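Local coordinates for protein Lic11098 (Leptospira interrogans serogroup Icterohaemorrhagiae serovar copenhageni, PDB 4U08) that is of unknown function but, as a leucine-rich repeat protein of a human pathogen regarded as a virulence factor, may bind other molecules, at residues A[33-38]-A[60-65]; A[355-360]-A[380-385]. One frame throughout, in Å; residues are numbered along the deposited sequence.

Interaction 1 of 2, residues A[33-38]-A[60-65]; sequences TTLPGE and KEIGKL
Van der Waals packing between neighbouring coils of a leucine-rich repeat solenoid joins Leu35 to Ile62 and Gly37 to Glu61, near the N-terminal end of the chain. Residues 33-38 lie in the loop between strands 24-26 and 47-49, and residues 60-65 follow in the next such loop, where 60-64 form a 3-10 turn on the convex side. Inside the coil, Leu35 CD2 touches Ile62 CD1 at 3.8 Å, the two side chains crossing at roughly a right angle. Leu35 reaches this point with CG anti to its backbone N (chi1 -180°), and it also packs on Leu50 and Pro59, which lie between strand 47-49 and residues 60-65. Nearer the surface the backbones come close, with the CA atoms of Gly37 and Glu61 5.5 Å apart. Here Glu61 lays its side chain alongside the glycine: CB lies 3.2 Å from Gly37 O, and, after a bend at chi2 (96°), OE2 comes within 3.8 Å of Gly37 CA. The carboxylate thus lies directly against the glycine's backbone. No hydrogen bond links the two segments, so their mutual hold is one of shape: buried methyl groups inside, and a glycine backbone against an acidic side chain farther out.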
ATOM      1  N   THR A  33      13.933 -25.744 -19.860  1.00 72.31           N
ATOM      2  CA  THR A  33      14.902 -24.824 -20.470  1.00 71.74           C
ATOM      3  C   THR A  33      14.400 -24.253 -21.798  1.00 73.65           C
ATOM      4  O   THR A  33      14.822 -23.168 -22.199  1.00 72.51           O
ATOM      5  CB  THR A  33      16.291 -25.481 -20.595  1.00 80.11           C
ATOM      6  OG1 THR A  33      16.156 -26.753 -21.232  1.00 81.38           O
ATOM      7  CG2 THR A  33      16.986 -25.644 -19.250  1.00 76.87           C
ATOM      8  N   THR A  34      13.480 -24.966 -22.453  1.00 69.09           N
ATOM      9  CA  THR A  34      12.916 -24.558 -23.730  1.00 68.81           C
ATOM     10  C   THR A  34      11.501 -25.082 -23.853  1.00 72.18           C
ATOM     11  O   THR A  34      11.215 -26.186 -23.391  1.00 71.78           O
ATOM     12  CB  THR A  34      13.845 -24.967 -24.915  1.00 81.21           C
ATOM     13  OG1 THR A  34      13.235 -24.597 -26.154  1.00 83.84           O
ATOM     14  CG2 THR A  34      14.201 -26.468 -24.929  1.00 78.99           C
ATOM     15  N   LEU A  35      10.611 -24.289 -24.452  1.00 68.95           N
ATOM     16  CA  LEU A  35       9.241 -24.722 -24.673  1.00 69.51           C
ATOM     17  C   LEU A  35       9.164 -25.177 -26.127  1.00 75.73           C
ATOM     18  O   LEU A  35       9.434 -24.369 -27.017  1.00 76.13           O
ATOM     19  CB  LEU A  35       8.222 -23.600 -24.372  1.00 69.65           C
ATOM     20  CG  LEU A  35       6.734 -23.936 -24.566  1.00 74.22           C
ATOM     21  CD1 LEU A  35       6.216 -24.844 -23.459  1.00 74.62           C
ATOM     22  CD2 LEU A  35       5.896 -22.675 -24.651  1.00 76.09           C
ATOM     23  N   PRO A  36       8.865 -26.470 -26.395  1.00 72.98           N
ATOM     24  CA  PRO A  36       8.810 -26.936 -27.793  1.00 72.70           C
ATOM     25  C   PRO A  36       7.750 -26.213 -28.621  1.00 75.47           C
ATOM     26  O   PRO A  36       6.684 -25.879 -28.099  1.00 74.38           O
ATOM     27  CB  PRO A  36       8.493 -28.435 -27.662  1.00 74.45           C
ATOM     28  CG  PRO A  36       8.858 -28.790 -26.257  1.00 78.97           C
ATOM     29  CD  PRO A  36       8.555 -27.567 -25.457  1.00 74.59           C
ATOM     30  N   GLY A  37       8.066 -25.975 -29.897  1.00 71.70           N
ATOM     31  CA  GLY A  37       7.179 -25.325 -30.857  1.00 71.17           C
ATOM     32  C   GLY A  37       5.852 -26.040 -31.039  1.00 75.45           C
ATOM     33  O   GLY A  37       4.860 -25.409 -31.407  1.00 74.28           O
ATOM     34  N   GLU A  38       5.810 -27.360 -30.738  1.00 73.78           N
ATOM     35  CA  GLU A  38       4.597 -28.190 -30.836  1.00 74.62           C
ATOM     36  C   GLU A  38       3.506 -27.767 -29.829  1.00 79.01           C
ATOM     37  O   GLU A  38       2.403 -28.315 -29.865  1.00 78.86           O
ATOM     38  CB  GLU A  38       4.882 -29.715 -30.761  1.00 76.31           C
ATOM     39  CG  GLU A  38       6.303 -30.138 -30.401  1.00 90.40           C
ATOM     40  CD  GLU A  38       7.342 -29.995 -31.497  1.00112.53           C
ATOM     41  OE1 GLU A  38       7.144 -30.570 -32.593  1.00114.00           O
ATOM     42  OE2 GLU A  38       8.364 -29.313 -31.254  1.00103.58           O
ATOM     43  N   LYS A  60       7.715 -18.940 -31.444  1.00 67.56           N
ATOM     44  CA  LYS A  60       6.749 -18.110 -32.179  1.00 67.10           C
ATOM     45  C   LYS A  60       5.371 -18.782 -32.264  1.00 68.98           C
ATOM     46  O   LYS A  60       4.354 -18.096 -32.363  1.00 68.22           O
ATOM     47  CB  LYS A  60       7.287 -17.733 -33.580  1.00 69.86           C
ATOM     48  CG  LYS A  60       7.759 -18.919 -34.431  1.00 86.04           C
ATOM     49  CD  LYS A  60       8.301 -18.482 -35.792  1.00 97.49           C
ATOM     50  CE  LYS A  60       7.351 -18.780 -36.933  1.00109.41           C
ATOM     51  NZ  LYS A  60       7.313 -20.229 -37.274  1.00117.27           N
ATOM     52  N   GLU A  61       5.344 -20.121 -32.166  1.00 65.31           N
ATOM     53  CA  GLU A  61       4.125 -20.935 -32.227  1.00 65.12           C
ATOM     54  C   GLU A  61       3.204 -20.733 -31.016  1.00 67.54           C
ATOM     55  O   GLU A  61       2.038 -21.139 -31.073  1.00 67.20           O
ATOM     56  CB  GLU A  61       4.460 -22.421 -32.449  1.00 66.65           C
ATOM     57  CG  GLU A  61       5.226 -22.694 -33.738  1.00 77.32           C
ATOM     58  CD  GLU A  61       6.737 -22.790 -33.612  1.00100.17           C
ATOM     59  OE1 GLU A  61       7.342 -21.945 -32.913  1.00 91.35           O
ATOM     60  OE2 GLU A  61       7.320 -23.704 -34.236  1.00100.32           O
ATOM     61  N   ILE A  62       3.698 -20.043 -29.953  1.00 62.70           N
ATOM     62  CA  ILE A  62       2.885 -19.711 -28.774  1.00 62.12           C
ATOM     63  C   ILE A  62       1.675 -18.870 -29.202  1.00 63.61           C
ATOM     64  O   ILE A  62       0.614 -18.995 -28.595  1.00 63.29           O
ATOM     65  CB  ILE A  62       3.692 -19.096 -27.583  1.00 65.05           C
ATOM     66  CG1 ILE A  62       2.935 -19.278 -26.237  1.00 65.46           C
ATOM     67  CG2 ILE A  62       4.070 -17.628 -27.822  1.00 65.50           C
ATOM     68  CD1 ILE A  62       3.823 -19.455 -24.992  1.00 71.00           C
ATOM     69  N   GLY A  63       1.836 -18.100 -30.288  1.00 57.91           N
ATOM     70  CA  GLY A  63       0.792 -17.269 -30.874  1.00 56.44           C
ATOM     71  C   GLY A  63      -0.402 -18.040 -31.407  1.00 59.85           C
ATOM     72  O   GLY A  63      -1.470 -17.454 -31.587  1.00 58.87           O
ATOM     73  N   LYS A  64      -0.248 -19.366 -31.658  1.00 56.92           N
ATOM     74  CA  LYS A  64      -1.341 -20.208 -32.182  1.00 56.67           C
ATOM     75  C   LYS A  64      -2.394 -20.600 -31.123  1.00 59.22           C
ATOM     76  O   LYS A  64      -3.473 -21.081 -31.489  1.00 57.68           O
ATOM     77  CB  LYS A  64      -0.803 -21.467 -32.906  1.00 60.14           C
ATOM     78  CG  LYS A  64       0.158 -21.198 -34.074  1.00 76.82           C
ATOM     79  CD  LYS A  64      -0.457 -21.033 -35.489  1.00 87.77           C
ATOM     80  CE  LYS A  64      -0.053 -19.685 -36.029  1.00 98.23           C
ATOM     81  NZ  LYS A  64      -0.864 -19.300 -37.214  1.00103.74           N
ATOM     82  N   LEU A  65      -2.097 -20.386 -29.823  1.00 55.28           N
ATOM     83  CA  LEU A  65      -3.008 -20.726 -28.721  1.00 53.74           C
ATOM     84  C   LEU A  65      -4.149 -19.702 -28.633  1.00 55.53           C
ATOM     85  O   LEU A  65      -4.189 -18.872 -27.726  1.00 55.39           O
ATOM     86  CB  LEU A  65      -2.228 -20.864 -27.390  1.00 53.90           C
ATOM     87  CG  LEU A  65      -1.025 -21.810 -27.402  1.00 59.30           C
ATOM     88  CD1 LEU A  65      -0.176 -21.644 -26.149  1.00 59.76           C
ATOM     89  CD2 LEU A  65      -1.464 -23.264 -27.552  1.00 61.74           C
TER

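Interaction 2 of 2, residues A[355-360]-A[380-385]; sequences ATLPEE and EKIARI
Glu359 sets CG anti to its backbone N (chi1 -177°) and then bends at chi2 (59°), which carries its carboxylate to the guanidinium of Arg384, itself delivered by a chain extended from CG to NE. The salt bridge joins the last turns of a leucine-rich repeat solenoid: residues 355-360 precede strand 369-371, while residues 380-385 belong to helix 379-388, beyond that strand. Beneath the charged pair, on the side of the protein interior, Leu357 points its CD1 between two helix residues one turn apart. It meets Ile385 CD1 at 3.8 Å, the side chains crossing at about a right angle, and Ile382 CD1 more loosely at 4.2 Å. Leu357 packs on Leu334 of the preceding coil as well, and Ile382 on Phe396 near the chain end, so the apolar layer continues past the contact. The carboxylate is shared, since Glu359 OE1 also forms a salt bridge with Lys362, an arrangement that probably favours its charged form. Arg384 grips it end-on, one nitrogen to each oxygen, although the two planes are turned 37° apart. Arg384 NH1 meets the syn lone pair of Glu359 OE2 at 2.9 Å, whereas Arg384 NH2 approaches Glu359 OE1 at 3.0 Å from outside the carboxylate plane.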
ATOM      1  N   ALA A 355       5.672  12.853  36.940  1.00 31.64           N
ATOM      2  CA  ALA A 355       6.006  12.758  38.373  1.00 32.77           C
ATOM      3  C   ALA A 355       4.758  12.376  39.134  1.00 34.50           C
ATOM      4  O   ALA A 355       4.839  12.003  40.294  1.00 35.05           O
ATOM      5  CB  ALA A 355       6.520  14.098  38.875  1.00 34.23           C
ATOM      6  N   THR A 356       3.599  12.438  38.466  1.00 32.02           N
ATOM      7  CA  THR A 356       2.294  12.073  39.031  1.00 33.05           C
ATOM      8  C   THR A 356       1.335  11.575  37.924  1.00 34.83           C
ATOM      9  O   THR A 356       1.574  11.848  36.756  1.00 33.38           O
ATOM     10  CB  THR A 356       1.688  13.282  39.805  1.00 43.10           C
ATOM     11  OG1 THR A 356       0.557  12.812  40.527  1.00 60.52           O
ATOM     12  CG2 THR A 356       1.267  14.443  38.892  1.00 39.69           C
ATOM     13  N   LEU A 357       0.250  10.911  38.316  1.00 32.10           N
ATOM     14  CA  LEU A 357      -0.830  10.468  37.425  1.00 32.74           C
ATOM     15  C   LEU A 357      -2.151  10.981  37.979  1.00 37.97           C
ATOM     16  O   LEU A 357      -2.323  10.975  39.200  1.00 37.13           O
ATOM     17  CB  LEU A 357      -0.893   8.933  37.290  1.00 32.44           C
ATOM     18  CG  LEU A 357       0.300   8.269  36.580  1.00 35.71           C
ATOM     19  CD1 LEU A 357       0.165   6.771  36.606  1.00 35.99           C
ATOM     20  CD2 LEU A 357       0.442   8.755  35.144  1.00 34.42           C
ATOM     21  N   PRO A 358      -3.104  11.431  37.136  1.00 34.46           N
ATOM     22  CA  PRO A 358      -4.372  11.907  37.698  1.00 32.85           C
ATOM     23  C   PRO A 358      -5.109  10.760  38.378  1.00 35.61           C
ATOM     24  O   PRO A 358      -4.987   9.604  37.954  1.00 32.47           O
ATOM     25  CB  PRO A 358      -5.119  12.436  36.480  1.00 35.02           C
ATOM     26  CG  PRO A 358      -4.503  11.734  35.305  1.00 38.89           C
ATOM     27  CD  PRO A 358      -3.076  11.559  35.658  1.00 35.32           C
ATOM     28  N   GLU A 359      -5.821  11.065  39.462  1.00 32.11           N
ATOM     29  CA  GLU A 359      -6.606  10.057  40.195  1.00 33.65           C
ATOM     30  C   GLU A 359      -7.636   9.383  39.264  1.00 37.65           C
ATOM     31  O   GLU A 359      -7.890   8.183  39.407  1.00 37.50           O
ATOM     32  CB  GLU A 359      -7.319  10.705  41.401  1.00 35.54           C
ATOM     33  CG  GLU A 359      -8.098   9.717  42.270  1.00 50.42           C
ATOM     34  CD  GLU A 359      -7.341   8.566  42.919  1.00 72.98           C
ATOM     35  OE1 GLU A 359      -8.009   7.587  43.321  1.00 62.47           O
ATOM     36  OE2 GLU A 359      -6.105   8.673  43.100  1.00 72.24           O
ATOM     37  N   GLU A 360      -8.158  10.152  38.277  1.00 34.21           N
ATOM     38  CA  GLU A 360      -9.117   9.725  37.252  1.00 33.60           C
ATOM     39  C   GLU A 360      -8.669   8.508  36.425  1.00 36.58           C
ATOM     40  O   GLU A 360      -9.499   7.954  35.707  1.00 35.85           O
ATOM     41  CB  GLU A 360      -9.497  10.897  36.336  1.00 35.10           C
ATOM     42  CG  GLU A 360     -10.331  11.981  37.007  1.00 42.47           C
ATOM     43  CD  GLU A 360      -9.578  13.053  37.780  1.00 54.29           C
ATOM     44  OE1 GLU A 360      -8.337  12.947  37.918  1.00 44.47           O
ATOM     45  OE2 GLU A 360     -10.234  14.021  38.230  1.00 51.75           O
ATOM     46  N   GLU A 380       5.247   4.296  45.906  1.00 31.90           N
ATOM     47  CA  GLU A 380       3.995   4.209  46.704  1.00 32.13           C
ATOM     48  C   GLU A 380       2.779   4.539  45.854  1.00 32.51           C
ATOM     49  O   GLU A 380       1.701   4.004  46.084  1.00 30.25           O
ATOM     50  CB  GLU A 380       3.974   5.235  47.867  1.00 35.09           C
ATOM     51  CG  GLU A 380       5.093   5.108  48.868  1.00 49.83           C
ATOM     52  CD  GLU A 380       6.357   5.888  48.571  1.00 65.05           C
ATOM     53  OE1 GLU A 380       6.636   6.155  47.379  1.00 41.88           O
ATOM     54  OE2 GLU A 380       7.136   6.116  49.525  1.00 56.81           O
ATOM     55  N   LYS A 381       2.918   5.497  44.954  1.00 30.67           N
ATOM     56  CA  LYS A 381       1.808   5.924  44.088  1.00 31.30           C
ATOM     57  C   LYS A 381       1.423   4.814  43.132  1.00 34.37           C
ATOM     58  O   LYS A 381       0.243   4.520  42.988  1.00 34.72           O
ATOM     59  CB  LYS A 381       2.183   7.203  43.317  1.00 33.91           C
ATOM     60  CG  LYS A 381       1.967   8.467  44.128  1.00 50.13           C
ATOM     61  CD  LYS A 381       0.506   8.917  44.089  1.00 59.70           C
ATOM     62  CE  LYS A 381       0.070   9.601  45.357  1.00 55.80           C
ATOM     63  NZ  LYS A 381      -1.337   9.254  45.709  1.00 57.75           N
ATOM     64  N   ILE A 382       2.416   4.159  42.536  1.00 31.82           N
ATOM     65  CA  ILE A 382       2.211   3.043  41.615  1.00 32.01           C
ATOM     66  C   ILE A 382       1.609   1.831  42.352  1.00 34.26           C
ATOM     67  O   ILE A 382       0.650   1.228  41.852  1.00 32.70           O
ATOM     68  CB  ILE A 382       3.529   2.734  40.854  1.00 36.15           C
ATOM     69  CG1 ILE A 382       4.028   3.958  40.009  1.00 36.96           C
ATOM     70  CG2 ILE A 382       3.430   1.448  40.004  1.00 38.97           C
ATOM     71  CD1 ILE A 382       2.858   4.999  39.370  1.00 38.37           C
ATOM     72  N   ALA A 383       2.116   1.513  43.568  1.00 30.74           N
ATOM     73  CA  ALA A 383       1.547   0.408  44.364  1.00 31.32           C
ATOM     74  C   ALA A 383       0.034   0.613  44.573  1.00 34.05           C
ATOM     75  O   ALA A 383      -0.743  -0.322  44.420  1.00 33.89           O
ATOM     76  CB  ALA A 383       2.267   0.295  45.713  1.00 31.93           C
ATOM     77  N   ARG A 384      -0.378   1.850  44.887  1.00 32.16           N
ATOM     78  CA  ARG A 384      -1.761   2.239  45.083  1.00 33.53           C
ATOM     79  C   ARG A 384      -2.531   2.117  43.747  1.00 38.09           C
ATOM     80  O   ARG A 384      -3.659   1.608  43.741  1.00 37.21           O
ATOM     81  CB  ARG A 384      -1.852   3.672  45.666  1.00 36.17           C
ATOM     82  CG  ARG A 384      -3.194   3.953  46.264  1.00 42.48           C
ATOM     83  CD  ARG A 384      -3.333   5.354  46.839  1.00 52.55           C
ATOM     84  NE  ARG A 384      -4.750   5.702  46.809  1.00 56.72           N
ATOM     85  CZ  ARG A 384      -5.338   6.338  45.806  1.00 55.72           C
ATOM     86  NH1 ARG A 384      -4.613   6.821  44.804  1.00 37.73           N
ATOM     87  NH2 ARG A 384      -6.650   6.513  45.804  1.00 47.83           N
ATOM     88  N   ILE A 385      -1.942   2.559  42.624  1.00 34.63           N
ATOM     89  CA  ILE A 385      -2.622   2.419  41.326  1.00 34.74           C
ATOM     90  C   ILE A 385      -2.836   0.928  40.974  1.00 35.06           C
ATOM     91  O   ILE A 385      -3.903   0.567  40.462  1.00 35.24           O
ATOM     92  CB  ILE A 385      -1.935   3.242  40.199  1.00 38.51           C
ATOM     93  CG1 ILE A 385      -2.121   4.737  40.487  1.00 40.75           C
ATOM     94  CG2 ILE A 385      -2.507   2.910  38.820  1.00 39.96           C
ATOM     95  CD1 ILE A 385      -0.993   5.623  39.987  1.00 52.73           C
TER

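Overall arrangement
The two contacts lie near opposite ends of one leucine-rich repeat solenoid. Interaction 1 is complete long before the chain reaches interaction 2; their centres are 76 Å apart, with the middle of the molecule between them, and their nearest atoms about 66 Å apart. Each spans one of the short parallel strands: 47-49 in interaction 1 and 369-371 in interaction 2. Interaction 1 pairs one convex-side loop with the next, whereas in interaction 2 the second partner is helix 379-388, which is followed by the last strand, 393-395. Each contact holds together only neighbouring parts of the solenoid, and the long curved body between them keeps the two apart.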